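Local coordinates for SAM-dependent methyltransferase (Streptococcus pneumoniae, PDB 3KR9), which probably methylates N1 of adenine 22 in tRNA, using S-adenosylmethionine as the methyl donor, at residues Ala17-Val22 with Val85-Ile90. Sequence-based numbering, arbitrary orientation.
Sequences AILLDV and VSVITI
L19 CD1 reaches across T89, 3.6 Å from T89 CG2, the two side chains crossing at about a right angle. On the same sheet face the T89 hydroxyl donates to D21: OG1 is 2.7 Å from D21 OD1 and meets that oxygen from above the carboxylate plane, 41° out of it. The chi1 of 45° that sets T89 OG1 between its own backbone N and carbonyl carbon turns the hydroxyl to the acid and leaves CG2 for the leucine. The second carboxylate oxygen, D21 OD2, is hydrogen-bonded to S24 OG, while L29 of helix 28-35 covers both D21 and T89.

The other face, carrying L20, V22, I88 and I90, is apolar. L20 and I88 run side by side, L20 CB 4.0 Å from I88 CG1, and V22 CG2 bridges I88 and I90. V85 CG1, from the loop ahead of the strand, packs against L20 CB.

Between the faces, regular parallel bonding is seen in L20 N to V87 O (2.9 Å), T89 N to L20 O, and V22 N to T89 O, the last almost straight at 178°. The pattern changes at the start: I18 O accepts from both S86 N (2.9 Å) and V87 N (3.3 Å), and S86 OG takes the I18 amide N-H.

With strand 39-46 bonded along the other edge of 17-22, this pairing joins strands 17-22 and 87-93, neighbours in the 3-2-1-4-5-7-6 order of class I methyltransferases. With OD1 held by T89 and OD2 hydrogen-bonded to S24, the rotation of the buried D21 carboxylate is probably restricted.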
loop_
_atom_site.group_PDB
_atom_site.type_symbol
_atom_site.label_atom_id
_atom_site.label_comp_id
_atom_site.label_asym_id
_atom_site.label_seq_id
_atom_site.Cartn_x
_atom_site.Cartn_y
_atom_site.Cartn_z
ATOM N N ALA A 17 -5.032 17.861 -3.241
ATOM C CA ALA A 17 -5.030 17.225 -1.883
ATOM C C ALA A 17 -4.150 17.902 -0.867
ATOM O O ALA A 17 -3.112 18.562 -1.175
ATOM C CB ALA A 17 -4.632 15.697 -1.987
ATOM N N ILE A 18 -4.543 17.756 0.385
ATOM C CA ILE A 18 -3.608 17.913 1.484
ATOM C C ILE A 18 -3.183 16.487 1.879
ATOM O O ILE A 18 -4.045 15.667 2.192
ATOM C CB ILE A 18 -4.257 18.620 2.670
ATOM C CG1 ILE A 18 -4.547 20.096 2.316
ATOM C CG2 ILE A 18 -3.352 18.522 3.906
ATOM C CD1 ILE A 18 -4.867 20.929 3.531
ATOM N N LEU A 19 -1.875 16.182 1.819
ATOM C CA LEU A 19 -1.392 14.791 1.901
ATOM C C LEU A 19 -0.725 14.473 3.234
ATOM O O LEU A 19 0.134 15.240 3.686
ATOM C CB LEU A 19 -0.369 14.546 0.789
ATOM C CG LEU A 19 0.392 13.207 0.653
ATOM C CD1 LEU A 19 -0.470 11.979 0.398
ATOM C CD2 LEU A 19 1.644 13.220 -0.335
ATOM N N LEU A 20 -1.041 13.326 3.821
ATOM C CA LEU A 20 -0.154 12.788 4.871
ATOM C C LEU A 20 0.598 11.607 4.273
ATOM O O LEU A 20 -0.039 10.669 3.786
ATOM C CB LEU A 20 -0.950 12.342 6.129
ATOM C CG LEU A 20 -0.178 11.417 7.085
ATOM C CD1 LEU A 20 0.979 12.275 7.753
ATOM C CD2 LEU A 20 -1.073 10.783 8.183
ATOM N N ASP A 21 1.954 11.652 4.263
ATOM C CA ASP A 21 2.742 10.534 3.733
ATOM C C ASP A 21 3.381 9.887 4.969
ATOM O O ASP A 21 4.255 10.511 5.585
ATOM C CB ASP A 21 3.876 11.018 2.806
ATOM C CG ASP A 21 4.620 9.860 2.120
ATOM O OD1 ASP A 21 4.055 8.737 1.965
ATOM O OD2 ASP A 21 5.802 10.078 1.722
ATOM N N VAL A 22 2.947 8.683 5.322
ATOM C CA VAL A 22 3.369 8.009 6.600
ATOM C C VAL A 22 4.716 7.295 6.450
ATOM O O VAL A 22 4.860 6.427 5.608
ATOM C CB VAL A 22 2.327 6.976 7.073
ATOM C CG1 VAL A 22 2.822 6.215 8.374
ATOM C CG2 VAL A 22 0.937 7.621 7.325
ATOM N N VAL A 85 -6.289 16.778 6.364
ATOM C CA VAL A 85 -5.711 15.830 5.425
ATOM C C VAL A 85 -6.820 15.192 4.601
ATOM O O VAL A 85 -7.797 14.729 5.164
ATOM C CB VAL A 85 -4.894 14.810 6.231
ATOM C CG1 VAL A 85 -4.566 13.514 5.424
ATOM C CG2 VAL A 85 -3.632 15.495 6.730
ATOM N N SER A 86 -6.683 15.143 3.277
ATOM C CA SER A 86 -7.716 14.502 2.442
ATOM C C SER A 86 -7.213 13.183 1.855
ATOM O O SER A 86 -8.011 12.348 1.416
ATOM C CB SER A 86 -8.184 15.443 1.300
ATOM O OG SER A 86 -7.061 15.862 0.496
ATOM N N VAL A 87 -5.895 12.999 1.819
ATOM C CA VAL A 87 -5.280 11.768 1.218
ATOM C C VAL A 87 -4.114 11.306 2.120
ATOM O O VAL A 87 -3.387 12.136 2.617
ATOM C CB VAL A 87 -4.732 12.047 -0.214
ATOM C CG1 VAL A 87 -4.111 10.803 -0.863
ATOM C CG2 VAL A 87 -5.849 12.630 -1.132
ATOM N N ILE A 88 -3.960 9.988 2.321
ATOM C CA ILE A 88 -2.893 9.425 3.083
ATOM C C ILE A 88 -2.290 8.325 2.203
ATOM O O ILE A 88 -3.009 7.557 1.561
ATOM C CB ILE A 88 -3.407 8.807 4.412
ATOM C CG1 ILE A 88 -3.989 9.889 5.354
ATOM C CG2 ILE A 88 -2.280 8.106 5.162
ATOM C CD1 ILE A 88 -4.768 9.231 6.547
ATOM N N THR A 89 -0.965 8.357 2.092
ATOM C CA THR A 89 -0.211 7.324 1.429
ATOM C C THR A 89 0.550 6.605 2.538
ATOM O O THR A 89 1.054 7.274 3.444
ATOM C CB THR A 89 0.833 7.975 0.450
ATOM O OG1 THR A 89 1.492 9.066 1.088
ATOM C CG2 THR A 89 0.101 8.620 -0.803
ATOM N N ILE A 90 0.653 5.276 2.441
ATOM C CA ILE A 90 1.418 4.471 3.359
ATOM C C ILE A 90 1.995 3.405 2.438
ATOM O O ILE A 90 1.268 2.546 1.919
ATOM C CB ILE A 90 0.540 3.751 4.493
ATOM C CG1 ILE A 90 -0.423 4.740 5.161
ATOM C CG2 ILE A 90 1.496 3.093 5.535
ATOM C CD1 ILE A 90 -1.269 4.171 6.410
#